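Local structure of ORC1-type DNA replication protein 2 (Aeropyrum pernix, 1W5T) at residues G7-R12 and M272-G277. The protein binds DNA and takes part in regulating archaeal DNA replication as a Cdc6/Orc-type AAA+ ATPase carrying a C-terminal winged-helix domain. Sequence-based numbering, arbitrary orientation.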
loop_
_atom_site.group_PDB
_atom_site.type_symbol
_atom_site.label_atom_id
_atom_site.label_comp_id
_atom_site.label_asym_id
_atom_site.label_seq_id
_atom_site.Cartn_x
_atom_site.Cartn_y
_atom_site.Cartn_z
ATOM N N GLY A 7 -3.581 26.854 18.910
ATOM C CA GLY A 7 -2.593 27.667 18.117
ATOM C C GLY A 7 -2.933 27.746 16.641
ATOM O O GLY A 7 -3.811 28.523 16.241
ATOM N N LEU A 8 -2.240 26.943 15.836
ATOM C CA LEU A 8 -2.402 26.976 14.388
ATOM C C LEU A 8 -3.502 26.042 13.894
ATOM O O LEU A 8 -4.079 26.233 12.844
ATOM C CB LEU A 8 -1.068 26.634 13.719
ATOM C CG LEU A 8 -0.111 27.805 13.474
ATOM C CD1 LEU A 8 0.758 28.060 14.689
ATOM C CD2 LEU A 8 0.736 27.537 12.257
ATOM N N PHE A 9 -3.784 25.026 14.672
ATOM C CA PHE A 9 -4.677 23.978 14.242
ATOM C C PHE A 9 -6.098 24.338 14.639
ATOM O O PHE A 9 -6.322 24.860 15.729
ATOM C CB PHE A 9 -4.284 22.663 14.926
ATOM C CG PHE A 9 -2.981 22.087 14.448
ATOM C CD1 PHE A 9 -1.803 22.361 15.120
ATOM C CD2 PHE A 9 -2.934 21.251 13.330
ATOM C CE1 PHE A 9 -0.593 21.812 14.681
ATOM C CE2 PHE A 9 -1.729 20.704 12.890
ATOM C CZ PHE A 9 -0.564 20.977 13.566
ATOM N N LYS A 10 -7.059 24.072 13.767
ATOM C CA LYS A 10 -8.443 24.116 14.214
ATOM C C LYS A 10 -8.954 22.712 14.566
ATOM O O LYS A 10 -9.936 22.588 15.290
ATOM C CB LYS A 10 -9.341 24.874 13.229
ATOM C CG LYS A 10 -9.881 24.118 12.008
ATOM C CD LYS A 10 -10.809 25.057 11.218
ATOM C CE LYS A 10 -10.891 24.699 9.756
ATOM N NZ LYS A 10 -10.817 25.897 8.891
ATOM N N ASP A 11 -8.260 21.676 14.059
ATOM C CA ASP A 11 -8.489 20.255 14.411
ATOM C C ASP A 11 -7.284 19.367 14.064
ATOM O O ASP A 11 -7.148 18.848 12.944
ATOM C CB ASP A 11 -9.752 19.696 13.728
ATOM C CG ASP A 11 -10.226 18.376 14.331
ATOM O OD1 ASP A 11 -9.478 17.695 15.058
ATOM O OD2 ASP A 11 -11.361 17.919 14.120
ATOM N N ARG A 12 -6.414 19.190 15.044
ATOM C CA ARG A 12 -5.243 18.347 14.936
ATOM C C ARG A 12 -5.481 16.881 14.462
ATOM O O ARG A 12 -4.550 16.204 13.996
ATOM C CB ARG A 12 -4.594 18.312 16.319
ATOM C CG ARG A 12 -3.113 18.572 16.358
ATOM C CD ARG A 12 -2.641 18.702 17.793
ATOM N NE ARG A 12 -1.461 19.532 17.875
ATOM C CZ ARG A 12 -1.322 20.751 18.378
ATOM N NH1 ARG A 12 -0.116 21.256 18.296
ATOM N NH2 ARG A 12 -2.300 21.462 18.935
ATOM N N MET A 272 6.225 23.325 14.489
ATOM C CA MET A 272 7.437 24.146 14.519
ATOM C C MET A 272 7.102 25.630 14.678
ATOM O O MET A 272 7.808 26.343 15.400
ATOM C CB MET A 272 8.278 23.927 13.260
ATOM C CG MET A 272 9.233 22.744 13.344
ATOM S SD MET A 272 9.940 22.369 11.689
ATOM C CE MET A 272 10.838 20.946 12.046
ATOM N N ALA A 273 6.048 26.087 14.001
ATOM C CA ALA A 273 5.529 27.460 14.176
ATOM C C ALA A 273 4.998 27.699 15.593
ATOM O O ALA A 273 5.397 28.666 16.245
ATOM C CB ALA A 273 4.473 27.782 13.150
ATOM N N GLU A 274 4.103 26.831 16.056
ATOM C CA GLU A 274 3.582 26.900 17.427
ATOM C C GLU A 274 4.730 26.984 18.452
ATOM O O GLU A 274 4.788 27.919 19.258
ATOM C CB GLU A 274 2.686 25.685 17.744
ATOM C CG GLU A 274 1.243 26.035 18.128
ATOM C CD GLU A 274 0.210 24.924 17.827
ATOM O OE1 GLU A 274 -0.793 25.229 17.126
ATOM O OE2 GLU A 274 0.385 23.751 18.293
ATOM N N ALA A 275 5.656 26.024 18.398
ATOM C CA ALA A 275 6.754 25.945 19.349
ATOM C C ALA A 275 7.569 27.238 19.440
ATOM O O ALA A 275 8.105 27.543 20.496
ATOM C CB ALA A 275 7.644 24.772 19.033
ATOM N N MET A 276 7.638 27.993 18.353
ATOM C CA MET A 276 8.336 29.282 18.327
ATOM C C MET A 276 7.478 30.455 18.824
ATOM O O MET A 276 7.981 31.548 18.915
ATOM C CB MET A 276 8.749 29.644 16.894
ATOM C CG MET A 276 9.753 28.730 16.215
ATOM S SD MET A 276 10.270 29.388 14.557
ATOM C CE MET A 276 10.947 31.027 14.987
ATOM N N GLY A 277 6.180 30.251 19.044
ATOM C CA GLY A 277 5.252 31.345 19.300
ATOM C C GLY A 277 4.646 32.013 18.070
ATOM O O GLY A 277 3.860 32.932 18.210
#
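On the AAA+ lid domain, at the last turn of helix 259-275, Glu274 reaches across to the N-terminal loop 7-12 and divides its carboxylate between two donors. Glu274 OE1 accepts the backbone N-H of Leu8 at 2.6 Å, N to OE1, in a nearly straight bond (167°). Glu274 OE2 takes the salt bridge from Arg12, with NH1 to OE2 at 2.5 Å; this bond is more bent, and OE2 lies 20° out of the guanidinium plane. With CD nearly anti to CA (chi2 154°), the Glu274 chain is stretched out, which carries its carboxylate to a place between Leu8 N and Arg12 NH1. The Phe9 ring presents its edge to Glu274, CD1 to OE1 3.6 Å, while Phe9 CD1 sits over the centre of the Arg12 guanidinium, 3.6 Å above its plane, and Arg12 CG covers one face of the Phe9 ring. Beside the polar contacts, Leu8 CD2 packs on Ala273 CB at 3.9 Å, and Leu8 CD1 runs alongside Glu274 CG. The loop is also tied to the lid through backbone bonds of Leu8 with Arg233 and of Lys10 with Gly231. With each oxygen gripped by its own donor, the carboxylate's rotation is restrained, and the adjacent Arg12 charge would be expected to favour its ionised form.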